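Local coordinates for uncharacterized protein (PDB 3X0T) that probably acts as the PirA component of a plasmid-encoded, jelly-roll toxin of a marine Vibrio, thought to work in pore formation, at residues Val41-Tyr55 against Ile94-Ile108. Sequence-based numbering, arbitrary orientation.
Sequences VDIENTGRGELTIQY and IVVINNGASRGFCTI
Strand 41-45 runs antiparallel to strand 104-108 and strand 51-55 antiparallel to strand 94-98; each segment leaves one sheet, turns, and enters the other, a crossing characteristic of the jelly-roll sandwich. Glu44 with Thr107 in one sheet, and Thr52 with Ile97 and Gln54 with Val95 in the other, form the hydrogen-bonded pairs; Glu44 N to Thr107 O is short and almost straight (2.8 Å, 175°). Between the sheets the apolar ends meet. Ile43 holds CG1 anti to its backbone N (chi1 175°) and continues extended beyond it, which carries CD1 across the gap to meet Val96 CG2 tip to tip at 3.9 Å. Val41 CG1 and Ile94 CD1 likewise converge end-on at 3.7 Å. Within its own sheet, Ile94 CG1 lies obliquely against Tyr55 CD2 of the neighbouring strand. Leu51 forks near the turns: CD2 stays with its own sheet, 3.8 Å from Asn98 CB, while CD1 reaches across to Cys106 CB at 4.0 Å.

Beside the turns two buried asparagines do matching work. Each OD1 accepts from the backbone N two residues on, Gly47 for Asn45 and Gly100 for Asn98, closing an Asx turn. Asn45 ND2 gives a bond to Gly49 O (2.9 Å) and Asn98 ND2 to Ser102 O (2.8 Å), fixing each amide from both ends; the backbone O atoms of Val74 and Val17 are their respective second acceptors. Water joins the loops, one molecule accepting from Arg48 N and donating to Arg103 O. The chemistry thus divides by place: hydrocarbon contacts close the sandwich interior, whereas amides and waters satisfy the backbone where the chain changes sheets.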
# COMPACT_ATOMS: atom_id res chain seq x y z
N VAL A 41 3.75 -2.38 4.63
CA VAL A 41 2.44 -2.46 5.29
C VAL A 41 2.00 -3.92 5.20
O VAL A 41 2.49 -4.70 4.42
CB VAL A 41 1.38 -1.58 4.60
CG1 VAL A 41 1.85 -0.16 4.56
CG2 VAL A 41 0.99 -2.06 3.24
N ASP A 42 1.02 -4.23 6.07
CA ASP A 42 0.24 -5.44 5.86
C ASP A 42 -1.17 -5.03 5.48
O ASP A 42 -1.71 -4.04 5.95
CB ASP A 42 0.14 -6.33 7.12
CG ASP A 42 1.44 -6.52 7.75
OD1 ASP A 42 2.38 -6.87 7.08
OD2 ASP A 42 1.49 -6.30 9.00
N ILE A 43 -1.79 -5.80 4.59
CA ILE A 43 -3.18 -5.59 4.23
C ILE A 43 -4.02 -6.82 4.69
O ILE A 43 -3.66 -7.95 4.37
CB ILE A 43 -3.33 -5.41 2.71
CG1 ILE A 43 -4.85 -5.29 2.37
CG2 ILE A 43 -2.64 -6.47 1.84
CD1 ILE A 43 -5.14 -4.90 0.92
N GLU A 44 -5.12 -6.52 5.42
CA GLU A 44 -6.11 -7.55 5.75
C GLU A 44 -7.34 -7.22 4.89
O GLU A 44 -7.93 -6.17 4.98
CB GLU A 44 -6.47 -7.44 7.26
CG GLU A 44 -7.53 -8.41 7.66
CD GLU A 44 -8.07 -8.19 9.06
OE1 GLU A 44 -7.79 -7.12 9.71
OE2 GLU A 44 -8.87 -9.04 9.50
N ASN A 45 -7.72 -8.22 4.07
CA ASN A 45 -8.90 -8.07 3.25
C ASN A 45 -10.14 -8.46 4.04
O ASN A 45 -10.24 -9.64 4.43
CB ASN A 45 -8.72 -8.95 2.04
CG ASN A 45 -9.90 -8.84 1.05
OD1 ASN A 45 -10.96 -8.31 1.39
ND2 ASN A 45 -9.65 -9.31 -0.17
N THR A 46 -11.02 -7.50 4.35
CA THR A 46 -12.17 -7.74 5.23
C THR A 46 -13.49 -7.74 4.41
O THR A 46 -14.58 -7.71 5.01
CB THR A 46 -12.24 -6.73 6.33
OG1 THR A 46 -12.51 -5.45 5.74
CG2 THR A 46 -10.98 -6.70 7.17
N GLY A 47 -13.36 -7.80 3.10
CA GLY A 47 -14.55 -7.86 2.21
C GLY A 47 -14.71 -9.26 1.67
O GLY A 47 -14.16 -10.23 2.19
N ARG A 48 -15.60 -9.38 0.70
CA ARG A 48 -16.01 -10.73 0.20
C ARG A 48 -15.25 -11.16 -1.03
O ARG A 48 -15.29 -12.34 -1.34
CB ARG A 48 -17.54 -10.75 -0.10
CG ARG A 48 -18.38 -10.38 1.12
CD ARG A 48 -19.82 -10.73 0.87
NE ARG A 48 -20.10 -12.18 1.02
CZ ARG A 48 -20.34 -13.03 0.02
NH1 ARG A 48 -20.32 -12.60 -1.26
NH2 ARG A 48 -20.58 -14.27 0.36
N GLY A 49 -14.56 -10.26 -1.71
CA GLY A 49 -13.85 -10.60 -2.93
C GLY A 49 -12.39 -10.21 -2.82
O GLY A 49 -11.96 -9.56 -1.89
N GLU A 50 -11.65 -10.58 -3.86
CA GLU A 50 -10.18 -10.35 -3.84
C GLU A 50 -9.85 -8.86 -4.12
O GLU A 50 -10.60 -8.14 -4.78
CB GLU A 50 -9.47 -11.20 -4.87
CG GLU A 50 -9.73 -10.87 -6.29
CD GLU A 50 -9.23 -11.87 -7.30
OE1 GLU A 50 -8.70 -12.96 -7.01
OE2 GLU A 50 -9.51 -11.58 -8.50
N LEU A 51 -8.66 -8.45 -3.72
CA LEU A 51 -8.10 -7.11 -3.96
C LEU A 51 -6.68 -7.28 -4.45
O LEU A 51 -5.96 -8.17 -4.00
CB LEU A 51 -8.09 -6.33 -2.64
CG LEU A 51 -9.47 -6.05 -2.01
CD1 LEU A 51 -9.34 -5.52 -0.60
CD2 LEU A 51 -10.31 -5.20 -2.88
N THR A 52 -6.23 -6.32 -5.29
CA THR A 52 -4.79 -6.23 -5.60
C THR A 52 -4.15 -5.09 -4.79
O THR A 52 -4.75 -4.02 -4.70
CB THR A 52 -4.61 -5.97 -7.07
OG1 THR A 52 -5.07 -7.13 -7.78
CG2 THR A 52 -3.14 -5.74 -7.44
N ILE A 53 -2.99 -5.33 -4.19
CA ILE A 53 -2.22 -4.25 -3.60
C ILE A 53 -0.99 -4.02 -4.45
O ILE A 53 -0.34 -4.99 -4.90
CB ILE A 53 -1.90 -4.54 -2.12
CG1 ILE A 53 -1.33 -3.28 -1.45
CG2 ILE A 53 -1.02 -5.77 -1.92
CD1 ILE A 53 -1.24 -3.39 0.06
N GLN A 54 -0.67 -2.75 -4.68
CA GLN A 54 0.54 -2.43 -5.47
C GLN A 54 1.37 -1.37 -4.77
O GLN A 54 0.85 -0.42 -4.17
CB GLN A 54 0.22 -1.89 -6.89
CG GLN A 54 -0.59 -2.89 -7.71
CD GLN A 54 -0.64 -2.55 -9.12
OE1 GLN A 54 -0.69 -1.37 -9.55
NE2 GLN A 54 -0.63 -3.64 -9.94
N TYR A 55 2.68 -1.54 -4.88
CA TYR A 55 3.66 -0.53 -4.50
C TYR A 55 4.08 0.18 -5.78
O TYR A 55 4.57 -0.49 -6.67
CB TYR A 55 4.86 -1.18 -3.79
CG TYR A 55 5.57 -0.26 -2.88
CD1 TYR A 55 6.33 0.84 -3.37
CD2 TYR A 55 5.45 -0.39 -1.49
CE1 TYR A 55 6.91 1.75 -2.49
CE2 TYR A 55 6.02 0.52 -0.63
CZ TYR A 55 6.75 1.59 -1.13
OH TYR A 55 7.30 2.49 -0.24
N ILE A 94 1.20 3.41 -2.13
CA ILE A 94 0.61 2.09 -2.09
C ILE A 94 -0.85 2.26 -2.43
O ILE A 94 -1.54 3.10 -1.81
CB ILE A 94 0.80 1.39 -0.70
CG1 ILE A 94 2.28 1.22 -0.39
CG2 ILE A 94 0.07 0.07 -0.70
CD1 ILE A 94 2.57 0.72 0.99
N VAL A 95 -1.34 1.48 -3.38
CA VAL A 95 -2.74 1.51 -3.75
C VAL A 95 -3.35 0.11 -3.56
O VAL A 95 -2.65 -0.89 -3.68
CB VAL A 95 -2.97 2.00 -5.20
CG1 VAL A 95 -2.60 3.46 -5.35
CG2 VAL A 95 -2.30 1.14 -6.22
N VAL A 96 -4.63 0.10 -3.32
CA VAL A 96 -5.42 -1.12 -3.34
C VAL A 96 -6.42 -0.97 -4.48
O VAL A 96 -7.08 0.08 -4.60
CB VAL A 96 -6.13 -1.38 -1.97
CG1 VAL A 96 -6.87 -2.70 -2.02
CG2 VAL A 96 -5.11 -1.39 -0.84
N ILE A 97 -6.48 -2.00 -5.33
CA ILE A 97 -7.28 -1.97 -6.56
C ILE A 97 -8.29 -3.13 -6.46
O ILE A 97 -7.98 -4.26 -6.11
CB ILE A 97 -6.36 -2.19 -7.79
CG1 ILE A 97 -5.25 -1.14 -7.80
CG2 ILE A 97 -7.19 -2.12 -9.06
CD1 ILE A 97 -4.18 -1.39 -8.85
N ASN A 98 -9.54 -2.75 -6.78
CA ASN A 98 -10.64 -3.72 -6.73
C ASN A 98 -11.17 -3.90 -8.13
O ASN A 98 -11.88 -3.04 -8.64
CB ASN A 98 -11.74 -3.22 -5.79
CG ASN A 98 -12.87 -4.20 -5.65
OD1 ASN A 98 -12.81 -5.29 -6.19
ND2 ASN A 98 -13.89 -3.82 -4.88
N ASN A 99 -10.80 -5.00 -8.76
CA ASN A 99 -11.25 -5.30 -10.14
C ASN A 99 -12.49 -6.16 -10.13
O ASN A 99 -12.97 -6.54 -11.22
CB ASN A 99 -10.15 -6.05 -10.88
CG ASN A 99 -8.91 -5.18 -11.00
OD1 ASN A 99 -7.79 -5.53 -10.54
ND2 ASN A 99 -9.10 -4.04 -11.61
N GLY A 100 -13.03 -6.53 -8.99
CA GLY A 100 -14.17 -7.40 -8.93
C GLY A 100 -15.46 -6.66 -8.80
O GLY A 100 -15.56 -5.43 -8.66
N ALA A 101 -16.53 -7.48 -8.72
CA ALA A 101 -17.85 -6.87 -8.63
C ALA A 101 -18.28 -6.55 -7.20
O ALA A 101 -19.24 -5.76 -7.05
CB ALA A 101 -18.97 -7.78 -9.20
N SER A 102 -17.68 -7.19 -6.19
CA SER A 102 -18.05 -6.92 -4.80
C SER A 102 -17.31 -5.67 -4.31
O SER A 102 -16.16 -5.45 -4.64
CB SER A 102 -17.61 -8.06 -3.86
OG SER A 102 -18.29 -9.27 -4.20
N ARG A 103 -18.01 -4.84 -3.54
CA ARG A 103 -17.34 -3.74 -2.85
C ARG A 103 -16.16 -4.21 -2.05
O ARG A 103 -16.16 -5.30 -1.52
CB ARG A 103 -18.31 -2.96 -1.96
CG ARG A 103 -19.51 -2.31 -2.64
CD ARG A 103 -20.35 -1.48 -1.67
NE ARG A 103 -21.62 -0.97 -2.23
CZ ARG A 103 -21.81 -0.20 -3.31
NH1 ARG A 103 -20.76 0.19 -4.08
NH2 ARG A 103 -23.09 0.16 -3.62
N GLY A 104 -15.10 -3.40 -2.01
CA GLY A 104 -13.83 -3.83 -1.38
C GLY A 104 -13.69 -3.14 -0.03
O GLY A 104 -14.01 -1.98 0.17
N PHE A 105 -13.13 -3.94 0.88
CA PHE A 105 -12.87 -3.39 2.26
C PHE A 105 -11.57 -3.98 2.70
O PHE A 105 -11.28 -5.18 2.54
CB PHE A 105 -13.98 -3.82 3.26
CG PHE A 105 -15.33 -3.28 2.89
CD1 PHE A 105 -16.17 -4.02 2.03
CD2 PHE A 105 -15.73 -2.02 3.38
CE1 PHE A 105 -17.45 -3.49 1.69
CE2 PHE A 105 -17.00 -1.54 2.96
CZ PHE A 105 -17.82 -2.27 2.14
N CYS A 106 -10.72 -3.18 3.36
CA CYS A 106 -9.50 -3.71 3.94
C CYS A 106 -9.08 -2.82 5.10
O CYS A 106 -9.52 -1.69 5.29
CB CYS A 106 -8.39 -3.79 2.91
SG CYS A 106 -7.81 -2.26 2.21
N THR A 107 -8.18 -3.42 5.92
CA THR A 107 -7.45 -2.65 6.94
C THR A 107 -5.94 -2.77 6.55
O THR A 107 -5.44 -3.84 6.21
CB THR A 107 -7.70 -3.24 8.33
OG1 THR A 107 -9.11 -3.14 8.62
CG2 THR A 107 -6.88 -2.46 9.38
N ILE A 108 -5.28 -1.61 6.64
CA ILE A 108 -3.84 -1.54 6.37
C ILE A 108 -3.16 -1.30 7.76
O ILE A 108 -3.59 -0.42 8.49
CB ILE A 108 -3.55 -0.41 5.37
CG1 ILE A 108 -4.25 -0.67 4.04
CG2 ILE A 108 -2.00 -0.32 5.16
CD1 ILE A 108 -3.74 -1.80 3.24
O HOH W 1 -12.62 -6.64 -0.12
O HOH W 2 -11.61 -3.33 7.24
O HOH W 3 -17.25 -7.16 0.24
O HOH W 4 -14.38 -7.45 -2.16
O HOH W 5 -13.32 -7.63 -4.76
O HOH W 6 -10.06 -7.46 -7.43